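Local coordinates for aminotransferase class I and II (Anaerococcus prevotii, PDB 4EMY), which probably acts as a homodimeric, pyridoxal-5'-phosphate-dependent transaminase of the class I aminotransferase family, at residues Gly94-Glu99 / Asp233-Arg238. Numbering follows the deposited sequence.
Sequences GPYKPE and DGDQQR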
ATOM      1  N   GLY A  94     -25.424   1.436   4.442  1.00 44.17           N
ATOM      2  CA  GLY A  94     -26.730   0.808   4.279  1.00 45.52           C
ATOM      3  C   GLY A  94     -27.829   1.858   4.255  1.00 47.02           C
ATOM      4  O   GLY A  94     -27.672   2.905   3.621  1.00 47.18           O
ATOM      5  N   PRO A  95     -28.946   1.599   4.957  1.00 48.23           N
ATOM      6  CA  PRO A  95     -30.014   2.599   5.042  1.00 49.80           C
ATOM      7  C   PRO A  95     -29.693   3.821   5.922  1.00 49.67           C
ATOM      8  O   PRO A  95     -30.568   4.656   6.145  1.00 51.03           O
ATOM      9  CB  PRO A  95     -31.193   1.805   5.621  1.00 51.06           C
ATOM     10  CG  PRO A  95     -30.567   0.663   6.335  1.00 49.92           C
ATOM     11  CD  PRO A  95     -29.344   0.310   5.550  1.00 48.39           C
ATOM     12  N   TYR A  96     -28.456   3.941   6.394  1.00 48.17           N
ATOM     13  CA  TYR A  96     -28.122   4.970   7.380  1.00 48.14           C
ATOM     14  C   TYR A  96     -27.020   5.955   6.944  1.00 47.23           C
ATOM     15  O   TYR A  96     -26.133   6.303   7.722  1.00 46.41           O
ATOM     16  CB  TYR A  96     -27.787   4.315   8.728  1.00 47.56           C
ATOM     17  CG  TYR A  96     -28.913   3.486   9.314  1.00 48.65           C
ATOM     18  CD1 TYR A  96     -29.996   4.090   9.953  1.00 50.20           C
ATOM     19  CD2 TYR A  96     -28.894   2.093   9.234  1.00 48.23           C
ATOM     20  CE1 TYR A  96     -31.027   3.333  10.488  1.00 51.27           C
ATOM     21  CE2 TYR A  96     -29.921   1.326   9.772  1.00 49.27           C
ATOM     22  CZ  TYR A  96     -30.982   1.951  10.397  1.00 50.78           C
ATOM     23  OH  TYR A  96     -31.999   1.195  10.928  1.00 51.91           O
ATOM     24  N   LYS A  97     -27.100   6.417   5.701  1.00 47.53           N
ATOM     25  CA  LYS A  97     -26.129   7.360   5.158  1.00 46.84           C
ATOM     26  C   LYS A  97     -26.330   8.774   5.739  1.00 47.74           C
ATOM     27  O   LYS A  97     -27.407   9.363   5.591  1.00 49.29           O
ATOM     28  CB  LYS A  97     -26.212   7.363   3.626  1.00 46.98           C
ATOM     29  CG  LYS A  97     -25.137   8.171   2.909  1.00 46.12           C
ATOM     30  CD  LYS A  97     -25.114   7.864   1.415  1.00 46.10           C
ATOM     31  CE  LYS A  97     -26.349   8.394   0.703  1.00 47.83           C
ATOM     32  NZ  LYS A  97     -26.266   8.208  -0.767  1.00 47.90           N
ATOM     33  N   PRO A  98     -25.296   9.317   6.411  1.00 46.90           N
ATOM     34  CA  PRO A  98     -25.411  10.641   7.018  1.00 47.76           C
ATOM     35  C   PRO A  98     -25.501  11.753   5.978  1.00 48.48           C
ATOM     36  O   PRO A  98     -24.993  11.604   4.867  1.00 47.82           O
ATOM     37  CB  PRO A  98     -24.115  10.776   7.823  1.00 46.48           C
ATOM     38  CG  PRO A  98     -23.153   9.858   7.161  1.00 44.95           C
ATOM     39  CD  PRO A  98     -23.976   8.708   6.663  1.00 45.22           C
ATOM     40  N   GLU A  99     -26.142  12.857   6.346  1.00 49.97           N
ATOM     41  CA  GLU A  99     -26.267  14.005   5.457  1.00 50.87           C
ATOM     42  C   GLU A  99     -24.938  14.734   5.299  1.00 49.80           C
ATOM     43  O   GLU A  99     -24.069  14.654   6.168  1.00 48.85           O
ATOM     44  CB  GLU A  99     -27.313  14.975   5.986  1.00 52.86           C
ATOM     45  CG  GLU A  99     -28.737  14.463   5.924  1.00 54.43           C
ATOM     46  CD  GLU A  99     -29.693  15.392   6.639  1.00 56.45           C
ATOM     47  OE1 GLU A  99     -30.440  14.911   7.519  1.00 57.25           O
ATOM     48  OE2 GLU A  99     -29.681  16.607   6.335  1.00 57.34           O
ATOM     49  N   ASP A 233     -26.916  -7.866  13.178  1.00 55.95           N
ATOM     50  CA  ASP A 233     -27.627  -8.500  12.063  1.00 58.23           C
ATOM     51  C   ASP A 233     -27.487  -7.758  10.726  1.00 57.35           C
ATOM     52  O   ASP A 233     -28.231  -8.013   9.781  1.00 60.21           O
ATOM     53  CB  ASP A 233     -29.107  -8.705  12.420  1.00 63.40           C
ATOM     54  CG  ASP A 233     -29.902  -7.397  12.470  1.00 65.49           C
ATOM     55  OD1 ASP A 233     -31.103  -7.425  12.115  1.00 70.15           O
ATOM     56  OD2 ASP A 233     -29.342  -6.349  12.862  1.00 62.87           O
ATOM     57  N   GLY A 234     -26.518  -6.855  10.653  1.00 53.86           N
ATOM     58  CA  GLY A 234     -26.306  -6.046   9.459  1.00 53.31           C
ATOM     59  C   GLY A 234     -26.883  -4.651   9.605  1.00 54.42           C
ATOM     60  O   GLY A 234     -26.242  -3.657   9.246  1.00 52.47           O
ATOM     61  N   ASP A 235     -28.088  -4.579  10.158  1.00 57.90           N
ATOM     62  CA  ASP A 235     -28.824  -3.324  10.228  1.00 59.98           C
ATOM     63  C   ASP A 235     -28.595  -2.529  11.515  1.00 58.43           C
ATOM     64  O   ASP A 235     -28.188  -1.371  11.452  1.00 56.83           O
ATOM     65  CB  ASP A 235     -30.313  -3.574   9.999  1.00 65.61           C
ATOM     66  CG  ASP A 235     -31.050  -2.324   9.601  1.00 68.51           C
ATOM     67  OD1 ASP A 235     -31.335  -1.489  10.487  1.00 68.96           O
ATOM     68  OD2 ASP A 235     -31.346  -2.179   8.398  1.00 70.71           O
ATOM     69  N   GLN A 236     -28.852  -3.148  12.667  1.00 59.28           N
ATOM     70  CA  GLN A 236     -28.790  -2.456  13.962  1.00 58.93           C
ATOM     71  C   GLN A 236     -27.442  -1.776  14.254  1.00 54.30           C
ATOM     72  O   GLN A 236     -27.400  -0.744  14.923  1.00 54.06           O
ATOM     73  CB  GLN A 236     -29.225  -3.382  15.117  1.00 61.24           C
ATOM     74  CG  GLN A 236     -28.293  -4.552  15.422  1.00 58.84           C
ATOM     75  CD  GLN A 236     -29.025  -5.825  15.851  1.00 62.40           C
ATOM     76  OE1 GLN A 236     -30.195  -5.791  16.248  1.00 66.94           O
ATOM     77  NE2 GLN A 236     -28.331  -6.962  15.763  1.00 60.72           N
ATOM     78  N   GLN A 237     -26.356  -2.338  13.729  1.00 51.06           N
ATOM     79  CA  GLN A 237     -25.019  -1.834  14.023  1.00 47.29           C
ATOM     80  C   GLN A 237     -24.614  -0.618  13.177  1.00 45.85           C
ATOM     81  O   GLN A 237     -23.642   0.078  13.502  1.00 43.43           O
ATOM     82  CB  GLN A 237     -23.973  -2.945  13.904  1.00 45.08           C
ATOM     83  CG  GLN A 237     -23.716  -3.444  12.492  1.00 44.52           C
ATOM     84  CD  GLN A 237     -24.202  -4.862  12.280  1.00 46.24           C
ATOM     85  OE1 GLN A 237     -25.388  -5.155  12.431  1.00 49.42           O
ATOM     86  NE2 GLN A 237     -23.279  -5.757  11.934  1.00 44.53           N
ATOM     87  N   ARG A 238     -25.358  -0.372  12.101  1.00 62.31           N
ATOM     88  CA  ARG A 238     -25.090   0.752  11.207  1.00 59.88           C
ATOM     89  C   ARG A 238     -25.841   2.018  11.608  1.00 59.29           C
ATOM     90  O   ARG A 238     -25.466   3.120  11.203  1.00 57.96           O
ATOM     91  CB  ARG A 238     -25.453   0.382   9.771  1.00 59.36           C
ATOM     92  CG  ARG A 238     -24.413  -0.461   9.060  1.00 59.39           C
ATOM     93  CD  ARG A 238     -24.894  -0.822   7.666  1.00 58.89           C
ATOM     94  NE  ARG A 238     -23.828  -1.372   6.839  1.00 58.81           N
ATOM     95  CZ  ARG A 238     -23.464  -2.650   6.830  1.00 60.25           C
ATOM     96  NH1 ARG A 238     -24.079  -3.526   7.612  1.00 62.07           N
ATOM     97  NH2 ARG A 238     -22.485  -3.053   6.036  1.00 60.52           N
TER
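Y96 lies across R238 and D235 where two loops of the large, pyridoxal-phosphate-binding domain of this class I aminotransferase meet: helix 82-93 to strand 101-107, and strand 218-224 to strand 251-258. The tight part is at buried R238, whose aliphatic and backbone atoms meet the tyrosine. R238 CB sits 3.9 Å from Y96 CD2, while Y96 CB rests 3.6 Å from R238 O. The extended arginine chain takes R238 CD past G94 N at 4.0 Å. Its guanidinium ties the pieces together: R238 NH1 donates a hydrogen bond to G234 O at 2.7 Å, in the carbonyl plane, and makes a salt bridge to E229, while R238 NE bonds to L92 O of helix 82-93. Bonds from both nitrogens should limit the guanidinium's rotation. Toward solvent, exposed P95 and partly exposed D235 pack more sparsely, with the single hydrogen bond across the two segments. P95 places CB over one ring face of Y96, offset toward the rim, and P95 CG is 3.6 Å from D235 OD2. With CG anti to the backbone N (chi1 -161°), D235 brings its carboxylate to the ring edge, planes 74° apart. Y96 OH donates to D235 OD1 at 2.8 Å, on the syn lone pair.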